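Pullulanase (Klebsiella oxytoca, PDB 2YOC) hydrolyses alpha-1,6-glucosidic linkages in pullulan and related dextrins, and is a glycosyl hydrolase associated with type 2 secretion. Local coordinates at residues G435-G443 against E571-I579. Residues are numbered along the deposited sequence; the frame is centred on the assembly and turned at random.
Sequences GKYLALTAG and EFRTMIQAI
Glu-571 lays its carboxylate against Leu-438, the two side chains meeting at about a right angle, with CD of Glu-571 3.5 Å from CD1 of Leu-438. Both carboxylate oxygens, OE1 and OE2, lie against that same methyl, and OE2 also hydrogen-bonds OG1 of Thr-561. One residue on, Phe-572 turns its ring edge to the face of Tyr-437 in an edge-to-face pair, the centroids 5.2 Å apart and the planes at 62°. The CG of Phe-572 is anti to the backbone N (chi1 -171°), which carries CD2 over one face of the tyrosine ring, 3.7 Å from Tyr-437 CE1. The tyrosine hydroxyl is tied to the backbone O of Glu-556, a residue of a calcium site. Thr-574 contributes its methyl: CG2 rests 3.7 Å from Leu-438 CD2 and also meets CG2 of Thr-441, while its OG1 bonds back to Lys-570 O. Thr-441 is itself held to its short 3-10 turn, OG1 and N both donating to Leu-438 O. Selenomethionine Met-575 reaches between Tyr-437 and Leu-440. Its SE lies at the tyrosine ring edge, 5.1 Å from the centroid, a Met-aromatic contact; the bend at chi3 (52°) carries CE over the centre of the Phe-572 ring, and CG is 3.8 Å from Leu-440 CD2. Ala-578 sets its CB 3.9 Å from Leu-440 O. Ile-579 ends the row with CG1 beside Leu-440 CG and also touches Val-462 of barrel strand 461-464. Mostly apolar packing thus joins the loop before helix 446-457 to helix 567-582, which precedes strand 586-591 and lies on the outside of the (beta/alpha)8 barrel typical of alpha-amylase-type glycosidases.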
ATOM      1  N   GLY B 435      43.774  27.625  18.318  1.00 73.89           N
ATOM      2  CA  GLY B 435      42.750  27.005  19.159  1.00 72.75           C
ATOM      3  C   GLY B 435      42.034  28.024  20.037  1.00 72.43           C
ATOM      4  O   GLY B 435      41.553  27.679  21.118  1.00 72.56           O
ATOM      5  N   LYS B 436      41.978  29.292  19.574  1.00 64.61           N
ATOM      6  CA  LYS B 436      41.363  30.415  20.276  1.00 63.21           C
ATOM      7  C   LYS B 436      40.273  31.106  19.446  1.00 67.00           C
ATOM      8  O   LYS B 436      40.234  30.950  18.226  1.00 65.19           O
ATOM      9  CB  LYS B 436      42.431  31.459  20.661  1.00 64.67           C
ATOM     10  CG  LYS B 436      43.621  30.905  21.426  1.00 71.99           C
ATOM     11  CD  LYS B 436      43.312  30.684  22.895  1.00 67.61           C
ATOM     12  CE  LYS B 436      44.361  29.828  23.538  1.00 69.59           C
ATOM     13  NZ  LYS B 436      43.886  29.299  24.839  1.00 80.78           N
ATOM     14  N   TYR B 437      39.395  31.890  20.117  1.00 64.40           N
ATOM     15  CA  TYR B 437      38.359  32.683  19.442  1.00 62.14           C
ATOM     16  C   TYR B 437      39.079  33.676  18.532  1.00 65.98           C
ATOM     17  O   TYR B 437      38.705  33.822  17.366  1.00 65.30           O
ATOM     18  CB  TYR B 437      37.493  33.485  20.436  1.00 61.59           C
ATOM     19  CG  TYR B 437      36.748  32.689  21.488  1.00 62.54           C
ATOM     20  CD1 TYR B 437      35.741  31.789  21.129  1.00 63.46           C
ATOM     21  CD2 TYR B 437      36.954  32.927  22.849  1.00 63.64           C
ATOM     22  CE1 TYR B 437      35.018  31.084  22.097  1.00 62.34           C
ATOM     23  CE2 TYR B 437      36.223  32.243  23.826  1.00 64.01           C
ATOM     24  CZ  TYR B 437      35.258  31.320  23.443  1.00 66.36           C
ATOM     25  OH  TYR B 437      34.557  30.607  24.383  1.00 60.67           O
ATOM     26  N   LEU B 438      40.150  34.320  19.057  1.00 63.24           N
ATOM     27  CA  LEU B 438      40.936  35.331  18.335  1.00 62.76           C
ATOM     28  C   LEU B 438      41.595  34.878  17.036  1.00 67.88           C
ATOM     29  O   LEU B 438      41.912  35.724  16.207  1.00 66.00           O
ATOM     30  CB  LEU B 438      41.923  36.035  19.245  1.00 63.09           C
ATOM     31  CG  LEU B 438      41.333  36.921  20.328  1.00 67.13           C
ATOM     32  CD1 LEU B 438      42.451  37.435  21.233  1.00 69.03           C
ATOM     33  CD2 LEU B 438      40.524  38.078  19.739  1.00 64.03           C
ATOM     34  N   ALA B 439      41.726  33.548  16.823  1.00 66.82           N
ATOM     35  CA  ALA B 439      42.245  32.971  15.583  1.00 67.39           C
ATOM     36  C   ALA B 439      41.482  33.516  14.371  1.00 68.85           C
ATOM     37  O   ALA B 439      42.081  33.738  13.328  1.00 68.86           O
ATOM     38  CB  ALA B 439      42.115  31.461  15.616  1.00 68.46           C
ATOM     39  N   LEU B 440      40.177  33.766  14.513  1.00 63.72           N
ATOM     40  CA  LEU B 440      39.399  34.291  13.408  1.00 62.74           C
ATOM     41  C   LEU B 440      39.827  35.707  12.983  1.00 70.17           C
ATOM     42  O   LEU B 440      39.435  36.158  11.911  1.00 70.66           O
ATOM     43  CB  LEU B 440      37.896  34.202  13.684  1.00 61.44           C
ATOM     44  CG  LEU B 440      37.188  32.856  13.450  1.00 65.48           C
ATOM     45  CD1 LEU B 440      37.439  32.289  12.063  1.00 65.05           C
ATOM     46  CD2 LEU B 440      37.455  31.856  14.570  1.00 66.97           C
ATOM     47  N   THR B 441      40.685  36.373  13.773  1.00 67.74           N
ATOM     48  CA  THR B 441      41.167  37.713  13.422  1.00 67.84           C
ATOM     49  C   THR B 441      42.447  37.663  12.553  1.00 72.83           C
ATOM     50  O   THR B 441      42.831  38.674  11.959  1.00 71.38           O
ATOM     51  CB  THR B 441      41.367  38.565  14.668  1.00 72.50           C
ATOM     52  OG1 THR B 441      42.557  38.134  15.332  1.00 69.07           O
ATOM     53  CG2 THR B 441      40.180  38.518  15.607  1.00 70.46           C
ATOM     54  N   ALA B 442      43.095  36.489  12.479  1.00 71.60           N
ATOM     55  CA  ALA B 442      44.310  36.259  11.687  1.00 72.72           C
ATOM     56  C   ALA B 442      43.962  36.346  10.196  1.00 76.65           C
ATOM     57  O   ALA B 442      44.003  35.332   9.491  1.00 75.93           O
ATOM     58  CB  ALA B 442      44.904  34.887  12.026  1.00 73.74           C
ATOM     59  N   GLY B 443      43.631  37.564   9.748  1.00 72.80           N
ATOM     60  CA  GLY B 443      43.226  37.876   8.382  1.00 73.49           C
ATOM     61  C   GLY B 443      44.083  37.251   7.302  1.00 84.15           C
ATOM     62  O   GLY B 443      43.576  36.900   6.235  1.00 85.43           O
ATOM     63  N   GLU B 571      36.946  38.822  23.871  1.00 59.95           N
ATOM     64  CA  GLU B 571      37.508  37.947  22.840  1.00 61.03           C
ATOM     65  C   GLU B 571      36.451  37.254  21.980  1.00 64.90           C
ATOM     66  O   GLU B 571      36.567  37.272  20.750  1.00 65.79           O
ATOM     67  CB  GLU B 571      38.466  36.927  23.454  1.00 63.80           C
ATOM     68  CG  GLU B 571      39.692  37.572  24.073  1.00 75.74           C
ATOM     69  CD  GLU B 571      40.903  36.688  24.291  1.00 95.23           C
ATOM     70  OE1 GLU B 571      40.863  35.476  23.961  1.00 95.16           O
ATOM     71  OE2 GLU B 571      41.927  37.248  24.742  1.00 81.54           O
ATOM     72  N   PHE B 572      35.421  36.657  22.622  1.00 59.91           N
ATOM     73  CA  PHE B 572      34.294  35.992  21.952  1.00 57.87           C
ATOM     74  C   PHE B 572      33.616  36.998  21.015  1.00 61.63           C
ATOM     75  O   PHE B 572      33.467  36.722  19.829  1.00 61.11           O
ATOM     76  CB  PHE B 572      33.289  35.514  22.994  1.00 59.44           C
ATOM     77  CG  PHE B 572      32.196  34.633  22.468  1.00 60.77           C
ATOM     78  CD1 PHE B 572      31.140  35.165  21.741  1.00 64.24           C
ATOM     79  CD2 PHE B 572      32.178  33.284  22.757  1.00 63.54           C
ATOM     80  CE1 PHE B 572      30.107  34.349  21.281  1.00 64.84           C
ATOM     81  CE2 PHE B 572      31.129  32.478  22.327  1.00 66.58           C
ATOM     82  CZ  PHE B 572      30.107  33.011  21.579  1.00 64.15           C
ATOM     83  N   ARG B 573      33.225  38.179  21.553  1.00 58.03           N
ATOM     84  CA  ARG B 573      32.619  39.269  20.796  1.00 56.58           C
ATOM     85  C   ARG B 573      33.513  39.650  19.615  1.00 60.08           C
ATOM     86  O   ARG B 573      33.029  39.712  18.485  1.00 59.80           O
ATOM     87  CB  ARG B 573      32.339  40.463  21.704  1.00 55.23           C
ATOM     88  CG  ARG B 573      31.056  40.298  22.495  1.00 60.40           C
ATOM     89  CD  ARG B 573      30.900  41.397  23.523  1.00 57.90           C
ATOM     90  NE  ARG B 573      29.524  41.533  24.004  1.00 43.37           N
ATOM     91  CZ  ARG B 573      29.179  42.270  25.048  1.00 57.75           C
ATOM     92  NH1 ARG B 573      30.101  42.936  25.729  1.00 55.26           N
ATOM     93  NH2 ARG B 573      27.911  42.338  25.430  1.00 45.79           N
ATOM     94  N   THR B 574      34.832  39.770  19.859  1.00 56.26           N
ATOM     95  CA  THR B 574      35.807  40.041  18.816  1.00 55.13           C
ATOM     96  C   THR B 574      35.702  39.009  17.704  1.00 58.83           C
ATOM     97  O   THR B 574      35.716  39.397  16.536  1.00 58.27           O
ATOM     98  CB  THR B 574      37.214  40.151  19.366  1.00 52.08           C
ATOM     99  OG1 THR B 574      37.232  41.098  20.453  1.00 45.54           O
ATOM    100  CG2 THR B 574      38.215  40.549  18.272  1.00 50.49           C
HETATM  101  N   MSE B 575      35.552  37.707  18.058  1.00 55.95           N
HETATM  102  CA  MSE B 575      35.377  36.653  17.053  1.00 55.68           C
HETATM  103  C   MSE B 575      34.063  36.867  16.283  1.00 60.64           C
HETATM  104  O   MSE B 575      34.079  36.755  15.053  1.00 63.12           O
HETATM  105  CB  MSE B 575      35.405  35.274  17.679  1.00 57.79           C
HETATM  106  CG  MSE B 575      35.221  34.171  16.674  1.00 65.24           C
HETATM  107 SE   MSE B 575      34.787  32.499  17.533  1.00 75.21          SE
HETATM  108  CE  MSE B 575      33.229  33.166  18.677  1.00 70.18           C
ATOM    109  N   ILE B 576      32.953  37.226  16.985  1.00 52.27           N
ATOM    110  CA  ILE B 576      31.685  37.475  16.321  1.00 49.62           C
ATOM    111  C   ILE B 576      31.846  38.607  15.310  1.00 55.48           C
ATOM    112  O   ILE B 576      31.512  38.421  14.132  1.00 56.42           O
ATOM    113  CB  ILE B 576      30.478  37.677  17.295  1.00 50.94           C
ATOM    114  CG1 ILE B 576      30.272  36.462  18.262  1.00 50.32           C
ATOM    115  CG2 ILE B 576      29.194  38.034  16.536  1.00 47.59           C
ATOM    116  CD1 ILE B 576      29.883  35.080  17.593  1.00 45.96           C
ATOM    117  N   GLN B 577      32.432  39.734  15.725  1.00 52.32           N
ATOM    118  CA  GLN B 577      32.630  40.853  14.798  1.00 52.73           C
ATOM    119  C   GLN B 577      33.421  40.450  13.539  1.00 60.20           C
ATOM    120  O   GLN B 577      33.007  40.792  12.436  1.00 62.23           O
ATOM    121  CB  GLN B 577      33.256  42.051  15.495  1.00 54.32           C
ATOM    122  CG  GLN B 577      33.076  43.321  14.708  1.00 60.61           C
ATOM    123  CD  GLN B 577      33.462  44.504  15.530  1.00 84.50           C
ATOM    124  OE1 GLN B 577      34.628  44.691  15.900  1.00 84.33           O
ATOM    125  NE2 GLN B 577      32.498  45.347  15.804  1.00 73.59           N
ATOM    126  N   ALA B 578      34.507  39.674  13.706  1.00 56.55           N
ATOM    127  CA  ALA B 578      35.342  39.159  12.634  1.00 55.74           C
ATOM    128  C   ALA B 578      34.506  38.297  11.690  1.00 60.47           C
ATOM    129  O   ALA B 578      34.512  38.548  10.483  1.00 61.17           O
ATOM    130  CB  ALA B 578      36.495  38.343  13.214  1.00 56.74           C
ATOM    131  N   ILE B 579      33.745  37.319  12.231  1.00 56.11           N
ATOM    132  CA  ILE B 579      32.900  36.442  11.410  1.00 55.41           C
ATOM    133  C   ILE B 579      31.887  37.275  10.580  1.00 61.39           C
ATOM    134  O   ILE B 579      31.822  37.118   9.362  1.00 61.32           O
ATOM    135  CB  ILE B 579      32.234  35.295  12.231  1.00 57.68           C
ATOM    136  CG1 ILE B 579      33.298  34.429  12.955  1.00 59.61           C
ATOM    137  CG2 ILE B 579      31.310  34.432  11.353  1.00 55.78           C
ATOM    138  CD1 ILE B 579      32.768  33.494  14.029  1.00 71.40           C
TER